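Local structure of kinetochore protein Mis16 (Schizosaccharomyces japonicus, 4XYH) at residues A[124-129]-A[168-173]; A[143-148]-A[160-165]; A[56-61]-A[73-78]. The protein recognises histone H4 and, independently, the CENP-A chaperone Scm3, and probably acts as a histone chaperone at the centromere. One frame throughout, in Å; residues are numbered along the deposited sequence.

Contact 1: residues A[124-129]-A[168-173]; sequences IVQKIH and PIVQTG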
# COMPACT_ATOMS: atom_id res chain seq x y z
N ILE A 124 16.28 3.42 12.19
CA ILE A 124 16.33 2.07 11.63
C ILE A 124 17.00 1.09 12.59
O ILE A 124 18.19 1.22 12.85
CB ILE A 124 17.10 2.03 10.30
CG1 ILE A 124 16.58 3.10 9.33
CG2 ILE A 124 17.05 0.65 9.70
CD1 ILE A 124 15.23 2.79 8.73
N VAL A 125 16.25 0.11 13.08
CA VAL A 125 16.80 -0.81 14.06
C VAL A 125 17.26 -2.15 13.50
O VAL A 125 18.01 -2.87 14.15
CB VAL A 125 15.78 -1.06 15.18
CG1 VAL A 125 15.47 0.25 15.87
CG2 VAL A 125 14.52 -1.70 14.61
N GLN A 126 16.82 -2.49 12.30
CA GLN A 126 17.27 -3.74 11.68
C GLN A 126 17.26 -3.64 10.16
O GLN A 126 16.32 -3.11 9.55
CB GLN A 126 16.42 -4.93 12.14
CG GLN A 126 17.10 -6.26 11.89
CD GLN A 126 16.39 -7.45 12.52
OE1 GLN A 126 15.23 -7.73 12.22
NE2 GLN A 126 17.10 -8.17 13.39
N LYS A 127 18.32 -4.15 9.55
CA LYS A 127 18.43 -4.17 8.10
C LYS A 127 18.78 -5.58 7.69
O LYS A 127 19.71 -6.18 8.23
CB LYS A 127 19.50 -3.19 7.60
CG LYS A 127 19.30 -1.79 8.15
CD LYS A 127 19.96 -0.72 7.30
CE LYS A 127 21.46 -0.72 7.47
NZ LYS A 127 22.10 0.14 6.42
N ILE A 128 18.02 -6.11 6.75
CA ILE A 128 18.26 -7.47 6.30
C ILE A 128 18.57 -7.47 4.82
O ILE A 128 17.84 -6.86 4.05
CB ILE A 128 17.04 -8.38 6.58
CG1 ILE A 128 16.60 -8.23 8.04
CG2 ILE A 128 17.38 -9.82 6.21
CD1 ILE A 128 15.12 -8.47 8.28
N HIS A 129 19.63 -8.17 4.42
CA HIS A 129 19.98 -8.26 3.00
C HIS A 129 18.80 -8.74 2.17
O HIS A 129 18.13 -9.73 2.51
CB HIS A 129 21.19 -9.18 2.78
CG HIS A 129 22.49 -8.57 3.20
ND1 HIS A 129 23.70 -8.94 2.66
CD2 HIS A 129 22.76 -7.59 4.10
CE1 HIS A 129 24.66 -8.21 3.20
NE2 HIS A 129 24.12 -7.39 4.08
N PRO A 168 21.51 -6.25 14.38
CA PRO A 168 21.19 -4.98 13.72
C PRO A 168 21.25 -5.11 12.20
O PRO A 168 20.54 -4.40 11.49
CB PRO A 168 22.29 -4.01 14.21
CG PRO A 168 23.07 -4.74 15.21
CD PRO A 168 22.80 -6.21 15.08
N ILE A 169 22.11 -6.00 11.72
CA ILE A 169 22.26 -6.24 10.28
C ILE A 169 22.29 -7.73 10.05
O ILE A 169 23.03 -8.47 10.69
CB ILE A 169 23.54 -5.58 9.71
CG1 ILE A 169 23.50 -4.07 9.95
CG2 ILE A 169 23.67 -5.87 8.21
CD1 ILE A 169 24.56 -3.29 9.17
N VAL A 170 21.44 -8.18 9.13
CA VAL A 170 21.27 -9.60 8.85
C VAL A 170 21.77 -9.96 7.44
O VAL A 170 21.07 -9.74 6.44
CB VAL A 170 19.79 -9.98 9.00
CG1 VAL A 170 19.57 -11.48 8.68
CG2 VAL A 170 19.31 -9.61 10.40
N GLN A 171 22.98 -10.50 7.37
CA GLN A 171 23.65 -10.71 6.09
C GLN A 171 23.11 -11.94 5.36
O GLN A 171 23.14 -12.00 4.14
CB GLN A 171 25.18 -10.83 6.29
CG GLN A 171 25.86 -9.45 6.49
CD GLN A 171 27.26 -9.53 7.09
OE1 GLN A 171 27.47 -9.20 8.26
NE2 GLN A 171 28.22 -9.97 6.28
N THR A 172 22.57 -12.89 6.12
CA THR A 172 22.02 -14.11 5.53
C THR A 172 20.94 -13.86 4.47
O THR A 172 20.88 -14.58 3.47
CB THR A 172 21.42 -15.00 6.62
OG1 THR A 172 22.41 -15.26 7.61
CG2 THR A 172 20.92 -16.33 6.04
N GLY A 173 20.10 -12.86 4.67
CA GLY A 173 19.05 -12.57 3.72
C GLY A 173 17.82 -13.43 3.97
O GLY A 173 17.52 -13.77 5.13
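H129 lies over the backbone of Q171 where strand 123-130 meets the short strand 169-170. Its CB sits near V170 O and Q171 O, so both carbonyl oxygens lie close to one side of CB. CG is anti to the carbonyl carbon (chi1 -74°), and this first turn lays the ring beside Q171. CG and CD2 stay near V170 O. H129 ND1 comes 3.4 Å from Q171 O, but the angle is too poor for a hydrogen bond. At the far end CE1 and NE2 meet the aliphatic part of Q171, with H129 NE2 3.6 Å from Q171 CG. The whole H129 ring is centred on Q171 CA, which stands only 5° off the ring normal. This is a CH-pi contact over one face.

The backbones pair in parallel. K127 N donates to P168 O. V170 N donates to K127 O at 2.8 Å, and H129 N donates to V170 O at 2.9 Å in a nearly straight bond of 171°. CA-H...O contacts from Q126, I169 and G173 run beside these bonds.

I128 and V170 lie side by side on one face of the sheet. I128 CG2 touches V170 CB at 3.7 Å, and I128 CG1 packs on V170 CG2. K127 and I169 project from the other face. G173 has backbone angles that call for glycine, and G173 CA comes 3.2 Å from H129 O.

Strand 169-170 forms one outer edge of a five-stranded mixed sheet. On the other side, strand 123-130 pairs antiparallel with strand 87-97, where V125 and Q126 both face V91 in a classic beta bulge. Y88 of that strand meets the H129 ring and makes a cation-pi contact with K127.

Contact 2: residues A[143-148]-A[160-165]; sequences NPDIIA and DLNLYR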
# COMPACT_ATOMS: atom_id res chain seq x y z
N ASN A 143 0.95 -13.78 11.96
CA ASN A 143 2.25 -13.74 12.63
C ASN A 143 3.22 -12.77 11.96
O ASN A 143 3.93 -13.15 11.04
CB ASN A 143 2.85 -15.15 12.70
CG ASN A 143 4.27 -15.17 13.27
OD1 ASN A 143 4.74 -14.16 13.83
ND2 ASN A 143 4.95 -16.32 13.15
N PRO A 144 3.25 -11.51 12.42
CA PRO A 144 4.05 -10.42 11.85
C PRO A 144 5.55 -10.66 11.78
O PRO A 144 6.25 -9.83 11.18
CB PRO A 144 3.74 -9.24 12.78
CG PRO A 144 2.36 -9.53 13.22
CD PRO A 144 2.31 -11.01 13.44
N ASP A 145 6.06 -11.75 12.36
CA ASP A 145 7.48 -12.06 12.25
C ASP A 145 7.80 -12.63 10.87
O ASP A 145 8.96 -12.70 10.47
CB ASP A 145 7.94 -13.06 13.32
CG ASP A 145 8.08 -12.45 14.71
OD1 ASP A 145 8.39 -11.23 14.83
OD2 ASP A 145 7.90 -13.21 15.70
N ILE A 146 6.76 -13.08 10.18
CA ILE A 146 6.92 -13.61 8.83
C ILE A 146 6.65 -12.50 7.80
O ILE A 146 5.54 -11.96 7.73
CB ILE A 146 5.97 -14.83 8.59
CG1 ILE A 146 6.21 -15.92 9.65
CG2 ILE A 146 6.10 -15.35 7.18
CD1 ILE A 146 7.62 -16.51 9.63
N ILE A 147 7.67 -12.14 7.02
CA ILE A 147 7.54 -11.06 6.01
C ILE A 147 7.64 -11.65 4.60
O ILE A 147 8.51 -12.49 4.33
CB ILE A 147 8.64 -9.98 6.15
CG1 ILE A 147 8.85 -9.54 7.60
CG2 ILE A 147 8.35 -8.77 5.21
CD1 ILE A 147 7.65 -8.89 8.22
N ALA A 148 6.73 -11.24 3.72
CA ALA A 148 6.86 -11.55 2.30
C ALA A 148 7.27 -10.29 1.56
O ALA A 148 6.83 -9.20 1.92
CB ALA A 148 5.57 -12.11 1.74
N ASP A 160 11.89 -14.72 8.07
CA ASP A 160 11.37 -15.01 9.41
C ASP A 160 12.17 -14.22 10.46
O ASP A 160 13.30 -14.61 10.79
CB ASP A 160 11.46 -16.52 9.69
CG ASP A 160 10.86 -16.92 11.03
OD1 ASP A 160 10.50 -16.04 11.85
OD2 ASP A 160 10.76 -18.13 11.28
N LEU A 161 11.61 -13.12 10.97
CA LEU A 161 12.36 -12.19 11.82
C LEU A 161 12.76 -12.84 13.15
O LEU A 161 13.70 -12.41 13.81
CB LEU A 161 11.55 -10.91 12.08
CG LEU A 161 11.19 -10.07 10.83
CD1 LEU A 161 10.54 -8.72 11.16
CD2 LEU A 161 12.40 -9.89 9.95
N ASN A 162 12.04 -13.88 13.51
CA ASN A 162 12.29 -14.60 14.74
C ASN A 162 13.63 -15.34 14.79
O ASN A 162 14.07 -15.77 15.85
CB ASN A 162 11.14 -15.59 15.00
CG ASN A 162 11.24 -16.23 16.35
OD1 ASN A 162 11.36 -15.54 17.37
ND2 ASN A 162 11.20 -17.56 16.38
N LEU A 163 14.25 -15.53 13.64
CA LEU A 163 15.53 -16.24 13.57
C LEU A 163 16.71 -15.29 13.84
O LEU A 163 17.84 -15.72 13.88
CB LEU A 163 15.73 -16.90 12.20
CG LEU A 163 14.71 -17.95 11.74
CD1 LEU A 163 15.07 -18.46 10.34
CD2 LEU A 163 14.70 -19.09 12.73
N TYR A 164 16.43 -14.00 13.98
CA TYR A 164 17.49 -13.02 14.17
C TYR A 164 16.96 -11.74 14.80
O TYR A 164 17.05 -10.66 14.21
CB TYR A 164 18.20 -12.73 12.83
CG TYR A 164 17.34 -12.77 11.58
CD1 TYR A 164 16.52 -11.70 11.23
CD2 TYR A 164 17.36 -13.87 10.73
CE1 TYR A 164 15.74 -11.74 10.09
CE2 TYR A 164 16.60 -13.92 9.58
CZ TYR A 164 15.79 -12.85 9.26
OH TYR A 164 15.02 -12.87 8.13
N ARG A 165 16.42 -11.88 16.00
CA ARG A 165 15.89 -10.76 16.76
C ARG A 165 16.89 -9.68 17.12
O ARG A 165 16.55 -8.51 17.15
CB ARG A 165 15.27 -11.25 18.07
CG ARG A 165 14.11 -12.18 17.87
CD ARG A 165 12.84 -11.63 18.48
NE ARG A 165 11.74 -12.55 18.27
CZ ARG A 165 10.70 -12.32 17.47
NH1 ARG A 165 10.59 -11.16 16.83
NH2 ARG A 165 9.77 -13.24 17.33
O HOH W 1 8.29 -17.07 13.26
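D145 and R165 form a two-pronged salt bridge whose groups are far from coplanar. Carboxylate and guanidinium planes lie 55° apart. R165 NH1 reaches D145 OD1 at 3.0 Å from above the carboxylate plane, while OD1 stays in the guanidinium plane. The bond from R165 NH2 to D145 OD2 is modelled at 2.5 Å, so short that the exact distance is doubtful. The arginine chain bends at chi2 (-120°), which brings its end back over N162. N162 OD1 takes a weak bond from NH2. A lysine in place of D145 would probably leave R165 without its carboxylate partner and set two positive charges against each other.

One backbone bond crosses the contact: L161 N donates to D145 O at 2.7 Å, almost straight. Within each segment a side chain also bonds to the backbone. D160 OD1 accepts from N162 N, an Asx turn that starts the 3-10 segment. N143 OD1 makes another with D145 N. A water donates to D160 OD1. Beside these polar groups, I146 CD1 touches D160 CG at 3.6 Å, and I147 CG1 packs on L161 CD1 at 4.0 Å.

Strand 146-150 runs between strands 136-140 and 156-160, and the contact closes one end of the pairing of strands 146-150 and 156-160. I146 also packs on W190 of strand 187-190.

Contact 3: residues A[56-61]-A[73-78]; sequences VEWFPG and QKLLLG
W58 and L75 make a CH-pi contact. L75 CD2 stands 3.6 Å from the centroid of the W58 six-membered ring and 8° off its normal, so the methyl sits over the centre of one face.

Further apolar contacts lie beside W58 and around F59. Beside W58, V56 CG2 touches L77 CD2 at 3.6 Å and L75 CD2 at 3.8 Å. V56 CG2 is anti to the backbone N (chi1 65° for CG1), which sends this methyl to the leucines. F59 crosses L76 of the other face, with F59 CE2 3.6 Å from L76 CB. K74 C and L75 N lie at the edge of the F59 ring.

Hydrogen bonds tie the backbones in antiparallel register. E57 and L76 form a hydrogen-bonded pair, and L76 N meets E57 O at 2.7 Å. F59 N donates to K74 O at 2.9 Å. One water bridges F59 O, G61 O and K74 N past the end of the pairing.

Polar side chains turn to neighbours: E57 OE1 accepts from F139 N, and Q73 OE1 from N391 and N393. The two strands are the inner antiparallel hairpin of one blade of the WD-repeat beta-propeller, with strand 56-58 at its inner border.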
# COMPACT_ATOMS: atom_id res chain seq x y z
N VAL A 56 5.84 0.76 2.67
CA VAL A 56 5.76 1.05 4.09
C VAL A 56 4.53 0.36 4.67
O VAL A 56 3.50 0.27 4.02
CB VAL A 56 5.68 2.59 4.38
CG1 VAL A 56 4.39 3.20 3.82
CG2 VAL A 56 5.76 2.87 5.88
N GLU A 57 4.67 -0.16 5.88
CA GLU A 57 3.59 -0.82 6.58
C GLU A 57 3.85 -0.69 8.08
O GLU A 57 4.98 -0.90 8.53
CB GLU A 57 3.47 -2.30 6.18
CG GLU A 57 2.11 -2.91 6.49
CD GLU A 57 2.03 -4.41 6.20
OE1 GLU A 57 3.09 -5.04 6.07
OE2 GLU A 57 0.90 -4.96 6.11
N TRP A 58 2.81 -0.32 8.83
CA TRP A 58 2.87 -0.29 10.29
C TRP A 58 2.76 -1.70 10.86
O TRP A 58 1.88 -2.45 10.46
CB TRP A 58 1.74 0.55 10.90
CG TRP A 58 1.81 1.99 10.64
CD1 TRP A 58 1.20 2.66 9.63
CD2 TRP A 58 2.51 2.96 11.41
NE1 TRP A 58 1.47 4.01 9.72
CE2 TRP A 58 2.29 4.22 10.80
CE3 TRP A 58 3.31 2.90 12.55
CZ2 TRP A 58 2.83 5.40 11.29
CZ3 TRP A 58 3.85 4.07 13.04
CH2 TRP A 58 3.61 5.30 12.41
N PHE A 59 3.64 -2.04 11.80
CA PHE A 59 3.46 -3.26 12.57
C PHE A 59 2.40 -3.05 13.66
O PHE A 59 2.31 -1.97 14.26
CB PHE A 59 4.77 -3.70 13.22
CG PHE A 59 5.75 -4.35 12.28
CD1 PHE A 59 5.64 -5.69 11.96
CD2 PHE A 59 6.80 -3.62 11.73
CE1 PHE A 59 6.56 -6.31 11.12
CE2 PHE A 59 7.73 -4.23 10.88
CZ PHE A 59 7.61 -5.58 10.58
N PRO A 60 1.61 -4.09 13.94
CA PRO A 60 0.68 -4.02 15.08
C PRO A 60 1.45 -3.97 16.40
O PRO A 60 2.51 -4.60 16.52
CB PRO A 60 -0.13 -5.32 14.98
CG PRO A 60 0.13 -5.85 13.63
CD PRO A 60 1.50 -5.37 13.23
N GLY A 61 0.93 -3.23 17.38
CA GLY A 61 1.51 -3.25 18.72
C GLY A 61 2.35 -2.04 19.08
O GLY A 61 2.72 -1.26 18.21
N GLN A 73 6.72 2.45 18.35
CA GLN A 73 6.07 1.55 17.41
C GLN A 73 7.00 1.25 16.24
O GLN A 73 8.06 1.86 16.12
CB GLN A 73 4.74 2.14 16.93
CG GLN A 73 3.71 2.21 18.05
CD GLN A 73 2.38 2.83 17.62
OE1 GLN A 73 1.94 2.69 16.48
NE2 GLN A 73 1.73 3.52 18.55
N LYS A 74 6.62 0.30 15.39
CA LYS A 74 7.51 -0.15 14.33
C LYS A 74 6.89 -0.08 12.95
O LYS A 74 5.68 -0.26 12.78
CB LYS A 74 7.98 -1.58 14.61
CG LYS A 74 8.95 -1.69 15.78
CD LYS A 74 9.25 -3.14 16.09
CE LYS A 74 10.40 -3.25 17.09
NZ LYS A 74 10.48 -4.62 17.69
N LEU A 75 7.75 0.14 11.96
CA LEU A 75 7.33 0.15 10.56
C LEU A 75 8.20 -0.78 9.76
O LEU A 75 9.40 -0.93 10.04
CB LEU A 75 7.43 1.55 9.95
CG LEU A 75 6.63 2.66 10.62
CD1 LEU A 75 7.59 3.71 11.17
CD2 LEU A 75 5.70 3.28 9.62
N LEU A 76 7.59 -1.38 8.75
CA LEU A 76 8.29 -2.19 7.79
C LEU A 76 8.59 -1.34 6.55
O LEU A 76 7.68 -0.78 5.94
CB LEU A 76 7.44 -3.39 7.43
CG LEU A 76 8.02 -4.35 6.40
CD1 LEU A 76 9.19 -5.14 7.01
CD2 LEU A 76 6.89 -5.24 5.94
N LEU A 77 9.87 -1.23 6.20
CA LEU A 77 10.33 -0.40 5.08
C LEU A 77 11.23 -1.17 4.13
O LEU A 77 11.62 -2.32 4.42
CB LEU A 77 11.10 0.82 5.59
CG LEU A 77 10.33 1.87 6.36
CD1 LEU A 77 11.28 2.90 6.93
CD2 LEU A 77 9.33 2.53 5.41
N GLY A 78 11.59 -0.53 3.02
CA GLY A 78 12.51 -1.13 2.08
C GLY A 78 13.54 -0.16 1.53
O GLY A 78 13.57 1.00 1.93
O HOH W 2 4.19 -1.17 15.95

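In the fold
Contacts 1 and 3 belong to the same five-stranded sheet. Contact 3 pairs the strands at one border and contact 1 those at the other. Contact 2 belongs to the next sheet along the chain. Contact 3 is the most buried and lies closest to the centre of the chain, its own centre about 12 Å away, so leucines and aromatic rings dominate it. The centres of contacts 1 and 2 are about 20 Å or more out, and both are only partly buried. There, an imidazole over backbone and a salt bridge take a larger share. Contact 2 touches both others: Y164 O accepts from Q126 NE2, while I147 packs against F59 and L76.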